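Local coordinates for protein gigastasin (Haementeria ghilianii, PDB 5UBM) that probably inhibits serine proteases, as other antistasin-family proteins of blood-feeding leeches do, at residues 20-34 against 59-71. Sequence-based numbering, arbitrary orientation.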
loop_
_atom_site.group_PDB
_atom_site.type_symbol
_atom_site.label_atom_id
_atom_site.label_comp_id
_atom_site.label_asym_id
_atom_site.label_seq_id
_atom_site.Cartn_x
_atom_site.Cartn_y
_atom_site.Cartn_z
ATOM N N LEU C 20 -21.445 39.279 11.355
ATOM C CA LEU C 20 -20.135 38.640 11.370
ATOM C C LEU C 20 -19.612 38.455 12.792
ATOM O O LEU C 20 -19.803 39.325 13.644
ATOM C CB LEU C 20 -19.136 39.456 10.547
ATOM C CG LEU C 20 -19.363 39.447 9.037
ATOM C CD1 LEU C 20 -18.428 40.422 8.340
ATOM C CD2 LEU C 20 -19.184 38.042 8.489
ATOM N N PRO C 21 -18.955 37.312 13.051
ATOM C CA PRO C 21 -18.381 37.002 14.363
ATOM C C PRO C 21 -16.938 37.479 14.496
ATOM O O PRO C 21 -16.231 37.568 13.493
ATOM C CB PRO C 21 -18.453 35.468 14.424
ATOM C CG PRO C 21 -18.880 35.006 13.022
ATOM C CD PRO C 21 -18.781 36.190 12.116
ATOM N N LYS C 22 -16.511 37.786 15.717
ATOM C CA LYS C 22 -15.121 38.151 15.963
ATOM C C LYS C 22 -14.223 36.933 15.759
ATOM O O LYS C 22 -14.598 35.814 16.102
ATOM C CB LYS C 22 -14.954 38.713 17.363
ATOM N N CYS C 23 -13.041 37.150 15.195
ATOM C CA CYS C 23 -12.155 36.039 14.873
ATOM C C CYS C 23 -10.790 36.162 15.546
ATOM O O CYS C 23 -10.105 37.170 15.396
ATOM C CB CYS C 23 -11.976 35.927 13.354
ATOM S SG CYS C 23 -11.327 37.414 12.545
ATOM N N GLN C 24 -10.401 35.137 16.294
ATOM C CA GLN C 24 -9.041 35.068 16.813
ATOM C C GLN C 24 -8.162 34.360 15.787
ATOM O O GLN C 24 -7.046 34.794 15.500
ATOM C CB GLN C 24 -9.005 34.350 18.155
ATOM N N LYS C 25 -8.684 33.271 15.229
ATOM C CA LYS C 25 -8.023 32.548 14.151
ATOM C C LYS C 25 -9.053 32.185 13.088
ATOM O O LYS C 25 -10.232 32.505 13.232
ATOM C CB LYS C 25 -7.333 31.304 14.680
ATOM N N GLN C 26 -8.609 31.521 12.025
ATOM C CA GLN C 26 -9.506 31.122 10.943
ATOM C C GLN C 26 -10.596 30.174 11.442
ATOM O O GLN C 26 -11.732 30.218 10.973
ATOM C CB GLN C 26 -8.718 30.465 9.807
ATOM C CG GLN C 26 -9.582 29.876 8.696
ATOM C CD GLN C 26 -10.384 30.931 7.956
ATOM O OE1 GLN C 26 -9.840 31.943 7.512
ATOM N NE2 GLN C 26 -11.687 30.701 7.823
ATOM N N GLU C 27 -10.243 29.331 12.408
ATOM C CA GLU C 27 -11.170 28.344 12.957
ATOM C C GLU C 27 -12.415 28.986 13.565
ATOM O O GLU C 27 -13.482 28.375 13.598
ATOM C CB GLU C 27 -10.463 27.482 13.999
ATOM N N ASP C 28 -12.277 30.220 14.043
ATOM C CA ASP C 28 -13.371 30.904 14.725
ATOM C C ASP C 28 -14.460 31.384 13.770
ATOM O O ASP C 28 -15.627 31.483 14.155
ATOM C CB ASP C 28 -12.830 32.089 15.528
ATOM C CG ASP C 28 -12.007 31.653 16.723
ATOM O OD1 ASP C 28 -12.513 30.845 17.530
ATOM O OD2 ASP C 28 -10.854 32.109 16.853
ATOM N N CYS C 29 -14.080 31.683 12.532
ATOM C CA CYS C 29 -15.024 32.190 11.538
ATOM C C CYS C 29 -16.028 31.109 11.144
ATOM O O CYS C 29 -17.156 31.408 10.746
ATOM C CB CYS C 29 -14.280 32.698 10.303
ATOM S SG CYS C 29 -12.768 33.616 10.680
ATOM N N GLY C 30 -15.606 29.852 11.253
ATOM C CA GLY C 30 -16.492 28.718 11.059
ATOM C C GLY C 30 -16.881 28.455 9.620
ATOM O O GLY C 30 -17.785 27.665 9.351
ATOM N N SER C 31 -16.201 29.113 8.687
ATOM C CA SER C 31 -16.498 28.936 7.272
ATOM C C SER C 31 -15.294 29.309 6.425
ATOM O O SER C 31 -14.589 30.268 6.737
ATOM C CB SER C 31 -17.707 29.778 6.867
ATOM O OG SER C 31 -17.976 29.644 5.483
ATOM N N TRP C 32 -15.058 28.553 5.356
ATOM C CA TRP C 32 -13.935 28.837 4.468
ATOM C C TRP C 32 -14.267 29.971 3.505
ATOM O O TRP C 32 -13.415 30.414 2.736
ATOM C CB TRP C 32 -13.524 27.584 3.691
ATOM C CG TRP C 32 -12.922 26.524 4.560
ATOM C CD1 TRP C 32 -13.466 25.312 4.874
ATOM C CD2 TRP C 32 -11.670 26.594 5.251
ATOM N NE1 TRP C 32 -12.626 24.620 5.712
ATOM C CE2 TRP C 32 -11.516 25.384 5.957
ATOM C CE3 TRP C 32 -10.663 27.558 5.338
ATOM C CZ2 TRP C 32 -10.392 25.113 6.740
ATOM C CZ3 TRP C 32 -9.550 27.289 6.116
ATOM C CH2 TRP C 32 -9.422 26.075 6.803
ATOM N N ASP C 33 -15.508 30.442 3.558
ATOM C CA ASP C 33 -15.921 31.607 2.784
ATOM C C ASP C 33 -15.520 32.900 3.489
ATOM O O ASP C 33 -15.818 33.989 3.007
ATOM C CB ASP C 33 -17.430 31.587 2.549
ATOM C CG ASP C 33 -17.883 30.362 1.785
ATOM O OD1 ASP C 33 -17.148 29.929 0.871
ATOM O OD2 ASP C 33 -18.971 29.834 2.101
ATOM N N LEU C 34 -14.850 32.769 4.633
ATOM C CA LEU C 34 -14.463 33.917 5.447
ATOM C C LEU C 34 -12.955 33.948 5.711
ATOM O O LEU C 34 -12.274 32.931 5.588
ATOM C CB LEU C 34 -15.228 33.908 6.778
ATOM C CG LEU C 34 -16.690 34.375 6.809
ATOM C CD1 LEU C 34 -17.628 33.377 6.152
ATOM C CD2 LEU C 34 -17.135 34.647 8.238
ATOM N N TYR C 59 -24.598 33.492 -7.936
ATOM C CA TYR C 59 -23.861 32.923 -6.809
ATOM C C TYR C 59 -24.755 32.775 -5.582
ATOM O O TYR C 59 -25.702 33.545 -5.392
ATOM C CB TYR C 59 -22.649 33.785 -6.454
ATOM C CG TYR C 59 -21.598 33.851 -7.530
ATOM C CD1 TYR C 59 -20.507 32.988 -7.516
ATOM C CD2 TYR C 59 -21.691 34.776 -8.562
ATOM C CE1 TYR C 59 -19.537 33.044 -8.500
ATOM C CE2 TYR C 59 -20.729 34.842 -9.549
ATOM C CZ TYR C 59 -19.654 33.974 -9.516
ATOM O OH TYR C 59 -18.694 34.035 -10.502
ATOM N N GLN C 60 -24.450 31.785 -4.752
ATOM C CA GLN C 60 -25.125 31.642 -3.472
ATOM C C GLN C 60 -24.424 32.494 -2.424
ATOM O O GLN C 60 -23.287 32.921 -2.627
ATOM C CB GLN C 60 -25.154 30.183 -3.023
ATOM C CG GLN C 60 -25.882 29.249 -3.966
ATOM C CD GLN C 60 -25.976 27.842 -3.414
ATOM O OE1 GLN C 60 -25.914 27.637 -2.199
ATOM N NE2 GLN C 60 -26.116 26.862 -4.302
ATOM N N ARG C 61 -25.102 32.740 -1.307
ATOM C CA ARG C 61 -24.491 33.454 -0.190
ATOM C C ARG C 61 -24.938 32.888 1.155
ATOM O O ARG C 61 -26.055 32.390 1.292
ATOM C CB ARG C 61 -24.801 34.951 -0.278
ATOM C CG ARG C 61 -24.016 35.646 -1.380
ATOM C CD ARG C 61 -24.458 37.074 -1.633
ATOM N NE ARG C 61 -23.915 37.552 -2.902
ATOM C CZ ARG C 61 -22.678 38.014 -3.062
ATOM N NH1 ARG C 61 -21.850 38.072 -2.028
ATOM N NH2 ARG C 61 -22.271 38.420 -4.257
ATOM N N ASP C 62 -24.055 32.966 2.143
ATOM C CA ASP C 62 -24.304 32.357 3.445
ATOM C C ASP C 62 -25.094 33.257 4.390
ATOM O O ASP C 62 -25.645 34.278 3.981
ATOM C CB ASP C 62 -22.979 31.959 4.098
ATOM C CG ASP C 62 -21.922 33.039 3.977
ATOM O OD1 ASP C 62 -22.293 34.220 3.805
ATOM O OD2 ASP C 62 -20.719 32.703 4.052
ATOM N N LYS C 63 -25.133 32.861 5.660
ATOM C CA LYS C 63 -25.871 33.574 6.702
ATOM C C LYS C 63 -25.432 35.028 6.824
ATOM O O LYS C 63 -26.205 35.889 7.248
ATOM C CB LYS C 63 -25.690 32.870 8.050
ATOM C CG LYS C 63 -25.922 31.369 8.012
ATOM C CD LYS C 63 -25.004 30.648 8.987
ATOM C CE LYS C 63 -25.209 31.135 10.409
ATOM N NZ LYS C 63 -26.596 30.882 10.886
ATOM N N TYR C 64 -24.183 35.289 6.456
ATOM C CA TYR C 64 -23.605 36.622 6.547
ATOM C C TYR C 64 -23.688 37.334 5.199
ATOM O O TYR C 64 -23.350 38.511 5.082
ATOM C CB TYR C 64 -22.152 36.542 7.021
ATOM C CG TYR C 64 -21.919 35.544 8.138
ATOM C CD1 TYR C 64 -22.018 35.923 9.471
ATOM C CD2 TYR C 64 -21.595 34.220 7.858
ATOM C CE1 TYR C 64 -21.806 35.014 10.492
ATOM C CE2 TYR C 64 -21.383 33.306 8.870
ATOM C CZ TYR C 64 -21.489 33.707 10.185
ATOM O OH TYR C 64 -21.275 32.799 11.194
ATOM N N GLY C 65 -24.135 36.606 4.180
ATOM C CA GLY C 65 -24.296 37.170 2.854
ATOM C C GLY C 65 -23.006 37.212 2.058
ATOM O O GLY C 65 -22.889 37.971 1.096
ATOM N N CYS C 66 -22.035 36.398 2.460
ATOM C CA CYS C 66 -20.766 36.319 1.748
ATOM C C CYS C 66 -20.910 35.428 0.525
ATOM O O CYS C 66 -21.613 34.421 0.567
ATOM C CB CYS C 66 -19.661 35.781 2.658
ATOM S SG CYS C 66 -19.550 36.589 4.263
ATOM N N ARG C 67 -20.238 35.796 -0.560
ATOM C CA ARG C 67 -20.326 35.031 -1.798
ATOM C C ARG C 67 -19.646 33.669 -1.676
ATOM O O ARG C 67 -18.451 33.580 -1.386
ATOM C CB ARG C 67 -19.705 35.812 -2.956
ATOM C CG ARG C 67 -20.017 35.219 -4.319
ATOM C CD ARG C 67 -19.113 35.786 -5.399
ATOM N NE ARG C 67 -17.736 35.330 -5.245
ATOM C CZ ARG C 67 -16.765 35.575 -6.119
ATOM N NH1 ARG C 67 -17.021 36.274 -7.216
ATOM N NH2 ARG C 67 -15.539 35.121 -5.896
ATOM N N LYS C 68 -20.418 32.609 -1.896
ATOM C CA LYS C 68 -19.867 31.261 -1.954
ATOM C C LYS C 68 -19.334 30.977 -3.351
ATOM O O LYS C 68 -19.600 31.727 -4.292
ATOM C CB LYS C 68 -20.925 30.221 -1.582
ATOM C CG LYS C 68 -21.519 30.388 -0.200
ATOM C CD LYS C 68 -22.631 29.376 0.032
ATOM C CE LYS C 68 -23.301 29.594 1.378
ATOM N NZ LYS C 68 -24.496 28.727 1.564
ATOM N N CYS C 69 -18.577 29.895 -3.490
ATOM C CA CYS C 69 -18.181 29.434 -4.813
ATOM C C CYS C 69 -19.085 28.276 -5.216
ATOM O O CYS C 69 -18.629 27.161 -5.478
ATOM C CB CYS C 69 -16.706 29.037 -4.841
ATOM S SG CYS C 69 -15.602 30.453 -5.093
ATOM N N LEU C 70 -20.382 28.569 -5.244
ATOM C CA LEU C 70 -21.414 27.602 -5.578
ATOM C C LEU C 70 -22.599 28.341 -6.174
ATOM O O LEU C 70 -23.054 29.338 -5.615
ATOM C CB LEU C 70 -21.846 26.812 -4.344
ATOM C CG LEU C 70 -22.915 25.739 -4.560
ATOM C CD1 LEU C 70 -22.386 24.625 -5.453
ATOM C CD2 LEU C 70 -23.402 25.183 -3.228
ATOM N N CYS C 71 -23.098 27.857 -7.306
ATOM C CA CYS C 71 -24.152 28.563 -8.036
ATOM C C CYS C 71 -25.550 28.252 -7.498
ATOM O O CYS C 71 -25.769 27.213 -6.875
ATOM C CB CYS C 71 -24.076 28.221 -9.527
ATOM S SG CYS C 71 -22.450 28.507 -10.266
#
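Tyr64 turns one side of its ring to Leu20, Pro21 and Leu34. Leu20 reaches it with one methyl: CD2 lies 3.6 Å from CB of Tyr64 and about as near to CG and CD1, at the root of the ring. Pro21 meets the outer half, with CD 3.6 Å from CE1 of Tyr64 and CG near the hydroxyl. Both approach obliquely. Leu34 puts CD2 over one ring face, while its CD1 touches SG of Cys66 at 4.2 Å. With CG beside the backbone N (chi1 -42°), the tyrosine swings toward the 20-34 segment. With an alanine in its place, Leu20 and Pro21 would probably lose the ring they pack on, and a gap would open beside Leu34.

Asp33 makes the second patch. Its OD2 packs on CG of Lys68 at 3.5 Å. Beyond CG the extended lysine chain leads away, so NZ ends 5.7 Å from Asp33 OD2, with no salt bridge. Asp62 OD2 also lies 3.9 Å from Asp33 OD2, a like-charge approach that Lys68 may temper. Asp62 OD1 turns inward to its own turn and accepts from Cys66 N at 2.6 Å. Ser31 OG accepts from Asp33 N, an ST turn. No hydrogen bond crosses between the segments.

The chain before helix 26-29 and the loop after it both pack on the hairpin of strands 59-61 and 67-68, whose type I turn carries Tyr64. Arg46 bonds the backbone of Asp33 and Leu34, and the Cys66-Cys45 disulfide ties the hairpin to strand 44-45, which pairs with strand 34-35.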